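Local coordinates for protein beta-galacturonidase (Eisenbergiella tayi, PDB 6NCW) that acts as a glycoside hydrolase of family 2, a beta-galacturonidase that binds galacturonate and probably cleaves it from beta-linked galacturonides, at residues H156-L161 and A363-P368; P218-W223 and V251-I256; W223-P228 and I263-R268. All blocks are in the same frame, centred on the assembly; numbering follows the deposited sequence.

Contact 1. Residues H156-L161 and A363-P368; sequences HFTPFL and AHYNHP
His-156 and Asn-366 mark the nearest approach of the two backbones, their CA atoms 6.1 Å apart, where the strand segment 156-161 passes the type I turn from His-364 to His-367 at the C-terminal side of the helix that includes Ala-363. Tyr-365 carries the packing. Its CG lies anti to the backbone N (chi1 -172°), which sends the phenol out of the turn and along the strand. The His-156 imidazole lies almost parallel to it in an offset stack, with ring centroids 4.6 Å apart. The offset places each CB over the partner's ring: Tyr-365 CB stands 3.6 Å from the imidazole centroid, and His-156 CB 4.0 Å from the phenol centroid. Beyond the stack, the edge of the phenol faces Phe-157 O and Thr-158 OG1, and Tyr-365 OH is hydrogen-bonded to Thr-158 OG1 at 2.7 Å, either hydroxyl being able to donate. The imidazole is anchored as well, through a bond from NE2 to Thr-362 O. Asn-366 makes the second grip. Its OD1 accepts the N-H of Phe-157 at 2.9 Å, nearly straight (175°) and in the carbonyl plane, while its ND2 bonds Ile-155 O. One amide thus reads a donor and an acceptor on either side of His-156, an arrangement that fixes its rotation and occupies the edge of strand 150-162, the outermost of its sheet, not used in pairing with strand 165-176. Remote from the galacturonate site, this is an interdomain contact of the family 2 architecture, fastening the immunoglobulin-like beta-sandwich to a helix-to-strand turn of the TIM barrel.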
loop_
_atom_site.group_PDB
_atom_site.type_symbol
_atom_site.label_atom_id
_atom_site.label_comp_id
_atom_site.label_asym_id
_atom_site.label_seq_id
_atom_site.Cartn_x
_atom_site.Cartn_y
_atom_site.Cartn_z
ATOM N N HIS A 156 -24.810 43.674 -7.775
ATOM C CA HIS A 156 -25.622 42.463 -7.834
ATOM C C HIS A 156 -26.573 42.552 -9.014
ATOM O O HIS A 156 -27.394 43.472 -9.083
ATOM C CB HIS A 156 -26.433 42.257 -6.553
ATOM C CG HIS A 156 -25.599 41.967 -5.352
ATOM N ND1 HIS A 156 -26.121 41.926 -4.075
ATOM C CD2 HIS A 156 -24.280 41.690 -5.229
ATOM C CE1 HIS A 156 -25.158 41.646 -3.217
ATOM N NE2 HIS A 156 -24.031 41.497 -3.892
ATOM N N PHE A 157 -26.487 41.582 -9.913
ATOM C CA PHE A 157 -27.355 41.502 -11.075
ATOM C C PHE A 157 -28.295 40.321 -10.907
ATOM O O PHE A 157 -27.868 39.238 -10.497
ATOM C CB PHE A 157 -26.539 41.330 -12.361
ATOM C CG PHE A 157 -27.384 41.128 -13.581
ATOM C CD1 PHE A 157 -27.979 42.220 -14.214
ATOM C CD2 PHE A 157 -27.606 39.851 -14.082
ATOM C CE1 PHE A 157 -28.774 42.036 -15.329
ATOM C CE2 PHE A 157 -28.392 39.657 -15.203
ATOM C CZ PHE A 157 -28.977 40.753 -15.831
ATOM N N THR A 158 -29.564 40.530 -11.239
ATOM C CA THR A 158 -30.602 39.512 -11.134
ATOM C C THR A 158 -31.281 39.337 -12.484
ATOM O O THR A 158 -31.894 40.297 -12.983
ATOM C CB THR A 158 -31.651 39.895 -10.083
ATOM O OG1 THR A 158 -31.003 40.373 -8.898
ATOM C CG2 THR A 158 -32.549 38.694 -9.752
ATOM N N PRO A 159 -31.215 38.161 -13.105
ATOM C CA PRO A 159 -32.008 37.915 -14.316
ATOM C C PRO A 159 -33.430 37.490 -13.982
ATOM O O PRO A 159 -33.700 36.903 -12.928
ATOM C CB PRO A 159 -31.245 36.778 -15.008
ATOM C CG PRO A 159 -30.666 35.995 -13.837
ATOM C CD PRO A 159 -30.361 37.006 -12.749
ATOM N N PHE A 160 -34.346 37.811 -14.904
ATOM C CA PHE A 160 -35.758 37.444 -14.827
ATOM C C PHE A 160 -36.192 36.890 -16.176
ATOM O O PHE A 160 -35.930 37.506 -17.214
ATOM C CB PHE A 160 -36.647 38.641 -14.462
ATOM C CG PHE A 160 -36.345 39.245 -13.123
ATOM C CD1 PHE A 160 -36.815 38.655 -11.957
ATOM C CD2 PHE A 160 -35.594 40.397 -13.024
ATOM C CE1 PHE A 160 -36.546 39.203 -10.721
ATOM C CE2 PHE A 160 -35.322 40.955 -11.788
ATOM C CZ PHE A 160 -35.803 40.351 -10.633
ATOM N N LEU A 161 -36.840 35.728 -16.166
ATOM C CA LEU A 161 -37.419 35.150 -17.375
ATOM C C LEU A 161 -38.893 35.543 -17.423
ATOM O O LEU A 161 -39.695 35.074 -16.609
ATOM C CB LEU A 161 -37.248 33.635 -17.409
ATOM C CG LEU A 161 -37.727 32.967 -18.704
ATOM C CD1 LEU A 161 -36.964 33.469 -19.922
ATOM C CD2 LEU A 161 -37.613 31.464 -18.597
ATOM N N ALA A 363 -20.884 38.452 -1.526
ATOM C CA ALA A 363 -19.744 38.237 -2.409
ATOM C C ALA A 363 -20.105 37.388 -3.622
ATOM O O ALA A 363 -19.596 37.636 -4.722
ATOM C CB ALA A 363 -18.603 37.584 -1.623
ATOM N N HIS A 364 -20.991 36.402 -3.447
ATOM C CA HIS A 364 -21.239 35.344 -4.425
ATOM C C HIS A 364 -22.547 35.507 -5.177
ATOM O O HIS A 364 -22.888 34.641 -5.990
ATOM C CB HIS A 364 -21.239 33.969 -3.735
ATOM C CG HIS A 364 -19.927 33.608 -3.112
ATOM N ND1 HIS A 364 -19.733 32.440 -2.405
ATOM C CD2 HIS A 364 -18.740 34.266 -3.089
ATOM C CE1 HIS A 364 -18.483 32.392 -1.974
ATOM N NE2 HIS A 364 -17.858 33.488 -2.375
ATOM N N TYR A 365 -23.269 36.610 -4.955
ATOM C CA TYR A 365 -24.615 36.784 -5.508
ATOM C C TYR A 365 -24.684 36.488 -7.001
ATOM O O TYR A 365 -25.694 35.968 -7.493
ATOM C CB TYR A 365 -25.096 38.218 -5.255
ATOM C CG TYR A 365 -26.547 38.415 -5.619
ATOM C CD1 TYR A 365 -27.553 38.270 -4.656
ATOM C CD2 TYR A 365 -26.921 38.708 -6.925
ATOM C CE1 TYR A 365 -28.900 38.435 -4.991
ATOM C CE2 TYR A 365 -28.253 38.869 -7.271
ATOM C CZ TYR A 365 -29.243 38.735 -6.303
ATOM O OH TYR A 365 -30.571 38.900 -6.660
ATOM N N ASN A 366 -23.639 36.844 -7.744
ATOM C CA ASN A 366 -23.730 36.860 -9.197
ATOM C C ASN A 366 -23.440 35.525 -9.861
ATOM O O ASN A 366 -23.627 35.424 -11.077
ATOM C CB ASN A 366 -22.770 37.910 -9.776
ATOM C CG ASN A 366 -23.194 39.328 -9.436
ATOM O OD1 ASN A 366 -24.378 39.646 -9.470
ATOM N ND2 ASN A 366 -22.231 40.176 -9.088
ATOM N N HIS A 367 -22.955 34.526 -9.124
ATOM C CA HIS A 367 -22.498 33.281 -9.752
ATOM C C HIS A 367 -23.678 32.502 -10.306
ATOM O O HIS A 367 -24.504 32.020 -9.523
ATOM C CB HIS A 367 -21.711 32.416 -8.754
ATOM C CG HIS A 367 -20.330 32.930 -8.475
ATOM N ND1 HIS A 367 -19.260 32.692 -9.315
ATOM C CD2 HIS A 367 -19.852 33.693 -7.466
ATOM C CE1 HIS A 367 -18.183 33.289 -8.833
ATOM N NE2 HIS A 367 -18.516 33.903 -7.712
ATOM N N PRO A 368 -23.820 32.368 -11.625
ATOM C CA PRO A 368 -24.946 31.581 -12.149
ATOM C C PRO A 368 -24.919 30.127 -11.713
ATOM O O PRO A 368 -25.976 29.482 -11.681
ATOM C CB PRO A 368 -24.785 31.716 -13.667
ATOM C CG PRO A 368 -23.285 31.956 -13.847
ATOM C CD PRO A 368 -22.927 32.846 -12.695
#

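Contact 2. Residues P218-W223 and V251-I256; sequences PWAECW and VGFREI
Ala-220 sets its CB squarely over one face of the Phe-253 ring, 3.5 Å from the centroid and only 4° off the normal, a well-centred CH-pi contact. Trp-219 closes on the far end of the same ring, its CH2 reaching Phe-253 CZ at 3.8 Å with the two ring planes nearly perpendicular. Beside this cluster the main chains are joined directly: Trp-223 N donates to Phe-253 O at 2.9 Å. A water adds a second bridge, giving a hydrogen bond to Glu-221 O (2.7 Å) and accepting one from Phe-253 N. Trp-223 then lies alongside Arg-254, its CE3 3.7 Å from Arg-254 CG, while its CB rests near Gly-252 CA, where the lack of a side chain lets the two backbones close in. The next shell orients these groups. Tyr-231 meets Trp-219 edge-to-face, and Phe-157 does the same with Phe-253. Arg-254 NE is held by Pro-368 O, and Trp-223 NE1 by Asp-324 O. The two loops pack against strand 227-238 and strand 150-162 of the sandwich, with the Trp-223 indole extending to helix 317-326 of the barrel.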
loop_
_atom_site.group_PDB
_atom_site.type_symbol
_atom_site.label_atom_id
_atom_site.label_comp_id
_atom_site.label_asym_id
_atom_site.label_seq_id
_atom_site.Cartn_x
_atom_site.Cartn_y
_atom_site.Cartn_z
ATOM N N PRO A 218 -32.958 41.738 -24.685
ATOM C CA PRO A 218 -33.329 40.881 -25.826
ATOM C C PRO A 218 -32.144 40.225 -26.502
ATOM O O PRO A 218 -32.335 39.264 -27.260
ATOM C CB PRO A 218 -34.042 41.855 -26.777
ATOM C CG PRO A 218 -33.393 43.190 -26.489
ATOM C CD PRO A 218 -33.165 43.172 -24.981
ATOM N N TRP A 219 -30.935 40.695 -26.232
ATOM C CA TRP A 219 -29.710 40.108 -26.762
ATOM C C TRP A 219 -29.190 38.917 -25.949
ATOM O O TRP A 219 -28.175 38.323 -26.333
ATOM C CB TRP A 219 -28.630 41.186 -26.804
ATOM C CG TRP A 219 -28.619 42.000 -25.557
ATOM C CD1 TRP A 219 -29.206 43.210 -25.370
ATOM C CD2 TRP A 219 -28.013 41.652 -24.298
ATOM N NE1 TRP A 219 -28.993 43.652 -24.087
ATOM C CE2 TRP A 219 -28.263 42.714 -23.408
ATOM C CE3 TRP A 219 -27.268 40.553 -23.846
ATOM C CZ2 TRP A 219 -27.808 42.708 -22.090
ATOM C CZ3 TRP A 219 -26.820 40.548 -22.536
ATOM C CH2 TRP A 219 -27.092 41.617 -21.675
ATOM N N ALA A 220 -29.810 38.576 -24.823
ATOM C CA ALA A 220 -29.176 37.677 -23.865
ATOM C C ALA A 220 -29.449 36.226 -24.227
ATOM O O ALA A 220 -30.575 35.864 -24.577
ATOM C CB ALA A 220 -29.664 37.968 -22.444
ATOM N N GLU A 221 -28.405 35.400 -24.156
ATOM C CA GLU A 221 -28.538 33.950 -24.274
ATOM C C GLU A 221 -28.519 33.284 -22.903
ATOM O O GLU A 221 -27.939 33.803 -21.946
ATOM C CB GLU A 221 -27.418 33.355 -25.127
ATOM C CG GLU A 221 -27.551 33.672 -26.607
ATOM C CD GLU A 221 -26.204 33.771 -27.289
ATOM O OE1 GLU A 221 -25.361 32.872 -27.071
ATOM O OE2 GLU A 221 -25.982 34.759 -28.022
ATOM N N CYS A 222 -29.141 32.109 -22.836
ATOM C CA CYS A 222 -29.251 31.348 -21.599
ATOM C C CYS A 222 -27.896 30.864 -21.095
ATOM O O CYS A 222 -27.009 30.497 -21.871
ATOM C CB CYS A 222 -30.168 30.129 -21.799
ATOM S SG CYS A 222 -31.899 30.582 -22.104
ATOM N N TRP A 223 -27.753 30.863 -19.776
ATOM C CA TRP A 223 -26.771 30.030 -19.103
ATOM C C TRP A 223 -27.465 28.732 -18.714
ATOM O O TRP A 223 -28.593 28.752 -18.206
ATOM C CB TRP A 223 -26.204 30.731 -17.868
ATOM C CG TRP A 223 -25.078 29.975 -17.169
ATOM C CD1 TRP A 223 -23.731 30.187 -17.320
ATOM C CD2 TRP A 223 -25.208 28.911 -16.217
ATOM N NE1 TRP A 223 -23.021 29.318 -16.528
ATOM C CE2 TRP A 223 -23.900 28.522 -15.840
ATOM C CE3 TRP A 223 -26.299 28.245 -15.645
ATOM C CZ2 TRP A 223 -23.655 27.496 -14.920
ATOM C CZ3 TRP A 223 -26.054 27.229 -14.721
ATOM C CH2 TRP A 223 -24.737 26.870 -14.373
ATOM N N VAL A 251 -22.003 37.428 -15.099
ATOM C CA VAL A 251 -23.374 36.993 -14.891
ATOM C C VAL A 251 -23.713 35.941 -15.934
ATOM O O VAL A 251 -23.038 35.797 -16.956
ATOM C CB VAL A 251 -24.396 38.161 -14.957
ATOM C CG1 VAL A 251 -24.026 39.265 -13.972
ATOM C CG2 VAL A 251 -24.495 38.707 -16.368
ATOM N N GLY A 252 -24.747 35.172 -15.623
ATOM C CA GLY A 252 -25.385 34.306 -16.597
ATOM C C GLY A 252 -26.886 34.438 -16.442
ATOM O O GLY A 252 -27.395 34.701 -15.351
ATOM N N PHE A 253 -27.590 34.304 -17.559
ATOM C CA PHE A 253 -29.047 34.460 -17.596
ATOM C C PHE A 253 -29.674 33.077 -17.431
ATOM O O PHE A 253 -29.790 32.315 -18.393
ATOM C CB PHE A 253 -29.495 35.127 -18.901
ATOM C CG PHE A 253 -29.243 36.625 -18.952
ATOM C CD1 PHE A 253 -30.263 37.528 -18.672
ATOM C CD2 PHE A 253 -27.987 37.129 -19.290
ATOM C CE1 PHE A 253 -30.033 38.909 -18.715
ATOM C CE2 PHE A 253 -27.750 38.505 -19.327
ATOM C CZ PHE A 253 -28.775 39.393 -19.039
ATOM N N ARG A 254 -30.055 32.734 -16.203
ATOM C CA ARG A 254 -30.788 31.503 -15.951
ATOM C C ARG A 254 -31.788 31.745 -14.835
ATOM O O ARG A 254 -31.574 32.585 -13.960
ATOM C CB ARG A 254 -29.854 30.332 -15.581
ATOM C CG ARG A 254 -28.914 30.606 -14.395
ATOM C CD ARG A 254 -29.479 30.023 -13.144
ATOM N NE ARG A 254 -28.746 30.384 -11.934
ATOM C CZ ARG A 254 -29.126 31.332 -11.085
ATOM N NH1 ARG A 254 -30.216 32.050 -11.325
ATOM N NH2 ARG A 254 -28.419 31.556 -9.989
ATOM N N GLU A 255 -32.873 30.982 -14.860
ATOM C CA GLU A 255 -33.880 31.027 -13.812
ATOM C C GLU A 255 -33.806 29.750 -12.984
ATOM O O GLU A 255 -33.717 28.650 -13.536
ATOM C CB GLU A 255 -35.284 31.187 -14.403
ATOM C CG GLU A 255 -36.367 31.294 -13.355
ATOM C CD GLU A 255 -37.776 31.346 -13.969
ATOM O OE1 GLU A 255 -38.380 32.443 -13.960
ATOM O OE2 GLU A 255 -38.265 30.298 -14.471
ATOM N N ILE A 256 -33.858 29.896 -11.667
ATOM C CA ILE A 256 -33.957 28.755 -10.775
ATOM C C ILE A 256 -35.172 28.987 -9.890
ATOM O O ILE A 256 -35.268 30.018 -9.216
ATOM C CB ILE A 256 -32.679 28.544 -9.942
ATOM C CG1 ILE A 256 -32.845 27.328 -9.044
ATOM C CG2 ILE A 256 -32.346 29.753 -9.089
ATOM C CD1 ILE A 256 -32.782 26.047 -9.810
HETATM O O HOH W 1 -25.989 33.855 -20.046
#

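Contact 3. Residues W223-P228 and I263-R268; sequences WSPESP and ILLNGR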
loop_
_atom_site.group_PDB
_atom_site.type_symbol
_atom_site.label_atom_id
_atom_site.label_comp_id
_atom_site.label_asym_id
_atom_site.label_seq_id
_atom_site.Cartn_x
_atom_site.Cartn_y
_atom_site.Cartn_z
ATOM N N TRP A 223 -27.753 30.863 -19.776
ATOM C CA TRP A 223 -26.771 30.030 -19.103
ATOM C C TRP A 223 -27.465 28.732 -18.714
ATOM O O TRP A 223 -28.593 28.752 -18.206
ATOM C CB TRP A 223 -26.204 30.731 -17.868
ATOM C CG TRP A 223 -25.078 29.975 -17.169
ATOM C CD1 TRP A 223 -23.731 30.187 -17.320
ATOM C CD2 TRP A 223 -25.208 28.911 -16.217
ATOM N NE1 TRP A 223 -23.021 29.318 -16.528
ATOM C CE2 TRP A 223 -23.900 28.522 -15.840
ATOM C CE3 TRP A 223 -26.299 28.245 -15.645
ATOM C CZ2 TRP A 223 -23.655 27.496 -14.920
ATOM C CZ3 TRP A 223 -26.054 27.229 -14.721
ATOM C CH2 TRP A 223 -24.737 26.870 -14.373
ATOM N N SER A 224 -26.800 27.611 -18.965
ATOM C CA SER A 224 -27.303 26.309 -18.553
ATOM C C SER A 224 -26.143 25.333 -18.568
ATOM O O SER A 224 -25.097 25.622 -19.164
ATOM C CB SER A 224 -28.419 25.817 -19.483
ATOM O OG SER A 224 -27.840 25.315 -20.671
ATOM N N PRO A 225 -26.291 24.175 -17.911
ATOM C CA PRO A 225 -25.239 23.144 -17.984
ATOM C C PRO A 225 -24.776 22.837 -19.392
ATOM O O PRO A 225 -23.575 22.663 -19.604
ATOM C CB PRO A 225 -25.909 21.933 -17.332
ATOM C CG PRO A 225 -26.828 22.541 -16.309
ATOM C CD PRO A 225 -27.270 23.890 -16.849
ATOM N N GLU A 226 -25.692 22.785 -20.369
ATOM C CA GLU A 226 -25.321 22.473 -21.749
ATOM C C GLU A 226 -24.692 23.650 -22.476
ATOM O O GLU A 226 -24.001 23.440 -23.479
ATOM C CB GLU A 226 -26.537 22.023 -22.563
ATOM C CG GLU A 226 -27.510 21.146 -21.810
ATOM C CD GLU A 226 -28.537 21.976 -21.076
ATOM O OE1 GLU A 226 -29.224 22.819 -21.708
ATOM O OE2 GLU A 226 -28.654 21.790 -19.864
ATOM N N SER A 227 -24.938 24.872 -22.013
ATOM C CA SER A 227 -24.467 26.074 -22.698
ATOM C C SER A 227 -24.188 27.166 -21.669
ATOM O O SER A 227 -25.009 28.061 -21.438
ATOM C CB SER A 227 -25.494 26.531 -23.734
ATOM O OG SER A 227 -25.020 27.656 -24.432
ATOM N N PRO A 228 -23.021 27.123 -21.019
ATOM C CA PRO A 228 -22.809 28.099 -19.925
ATOM C C PRO A 228 -22.325 29.461 -20.408
ATOM O O PRO A 228 -21.182 29.873 -20.171
ATOM C CB PRO A 228 -21.776 27.384 -19.043
ATOM C CG PRO A 228 -21.009 26.530 -19.986
ATOM C CD PRO A 228 -21.976 26.080 -21.050
ATOM N N ILE A 263 -37.518 20.982 -9.091
ATOM C CA ILE A 263 -36.547 22.066 -9.170
ATOM C C ILE A 263 -36.385 22.404 -10.645
ATOM O O ILE A 263 -35.955 21.562 -11.437
ATOM C CB ILE A 263 -35.202 21.664 -8.546
ATOM C CG1 ILE A 263 -35.386 21.177 -7.110
ATOM C CG2 ILE A 263 -34.236 22.832 -8.556
ATOM C CD1 ILE A 263 -34.084 20.616 -6.499
ATOM N N LEU A 264 -36.735 23.630 -11.022
ATOM C CA LEU A 264 -36.791 24.022 -12.422
ATOM C C LEU A 264 -35.632 24.954 -12.741
ATOM O O LEU A 264 -35.476 25.999 -12.103
ATOM C CB LEU A 264 -38.117 24.700 -12.750
ATOM C CG LEU A 264 -39.441 23.967 -12.557
ATOM C CD1 LEU A 264 -40.575 24.929 -12.883
ATOM C CD2 LEU A 264 -39.510 22.728 -13.435
ATOM N N LEU A 265 -34.838 24.591 -13.740
ATOM C CA LEU A 265 -33.798 25.463 -14.273
ATOM C C LEU A 265 -34.202 25.883 -15.681
ATOM O O LEU A 265 -34.312 25.034 -16.568
ATOM C CB LEU A 265 -32.452 24.746 -14.283
ATOM C CG LEU A 265 -31.321 25.427 -15.022
ATOM C CD1 LEU A 265 -30.869 26.665 -14.275
ATOM C CD2 LEU A 265 -30.200 24.441 -15.177
ATOM N N ASN A 266 -34.431 27.182 -15.888
ATOM C CA ASN A 266 -34.910 27.673 -17.188
ATOM C C ASN A 266 -36.141 26.904 -17.652
ATOM O O ASN A 266 -36.310 26.635 -18.845
ATOM C CB ASN A 266 -33.821 27.599 -18.259
ATOM C CG ASN A 266 -32.637 28.460 -17.924
ATOM O OD1 ASN A 266 -32.760 29.396 -17.142
ATOM N ND2 ASN A 266 -31.479 28.139 -18.490
ATOM N N GLY A 267 -36.987 26.509 -16.705
ATOM C CA GLY A 267 -38.226 25.843 -17.020
ATOM C C GLY A 267 -38.156 24.340 -17.125
ATOM O O GLY A 267 -39.199 23.707 -17.337
ATOM N N ARG A 268 -36.977 23.737 -16.987
ATOM C CA ARG A 268 -36.812 22.295 -17.158
ATOM C C ARG A 268 -36.602 21.620 -15.807
ATOM O O ARG A 268 -35.956 22.185 -14.921
ATOM C CB ARG A 268 -35.629 21.989 -18.087
ATOM C CG ARG A 268 -35.659 22.811 -19.359
ATOM C CD ARG A 268 -34.591 22.369 -20.343
ATOM N NE ARG A 268 -34.799 20.983 -20.751
ATOM C CZ ARG A 268 -33.967 20.309 -21.537
ATOM N NH1 ARG A 268 -32.866 20.897 -22.003
ATOM N NH2 ARG A 268 -34.230 19.045 -21.848
#
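Asn-266 supplies the hydrogen bond of this contact: its ND2 donates to Trp-223 O at 3.0 Å, with an angle of 148° at the hydrogen. The acceptor lies close to the plane of the amide, and because OD1 of the same group accepts from Glu-255 N, both ends of the amide are engaged and its orientation is fixed. The apolar part is small but tight. With its CG anti to the backbone N (chi1 170°), Leu-265 extends toward the proline, and its CD2 meets Pro-225 CD at 3.4 Å, closer than carbon atoms usually pack. Electrostatics come last. Glu-226 and Arg-268 approach from opposite directions, but OE1 and NH1 stay 4.1 Å apart, too far for a salt bridge, so any attraction is probably modest; the guanidinium has its salt bridge with Glu-560 and a cation-pi contact with Tyr-558. Each segment contains a turn: type I from Ser-224 to Ser-227, and type I' from Leu-265 to Arg-268, the latter a two-residue beta-hairpin loop with Asn-266 and Gly-267 at its apex. That hairpin joins strands 262-265 and 268-276, facing the bend that leads from strand 223-224 into strand 227-238 of the sandwich.

How the contacts relate
The three contacts trace one seam between the immunoglobulin-like sandwich and the TIM barrel; contact 1 is buried, contacts 2 and 3 only partly so. Contact 1 crosses the domains through stacked rings and side-chain hydrogen bonds. Contact 2, 10 Å from it between centres, lies largely in the sandwich, where the chain leaves it for the barrel, and relies on aromatic packing, one direct backbone hydrogen bond and a water. Contact 3 crosses the domains again with an amide clasp and a loose charged pair at its rim. Trp-223 belongs to both contacts 2 and 3, and Pro-368 packs against its indole, so Trp-223 links contacts 2 and 3 and also touches the loop of contact 1.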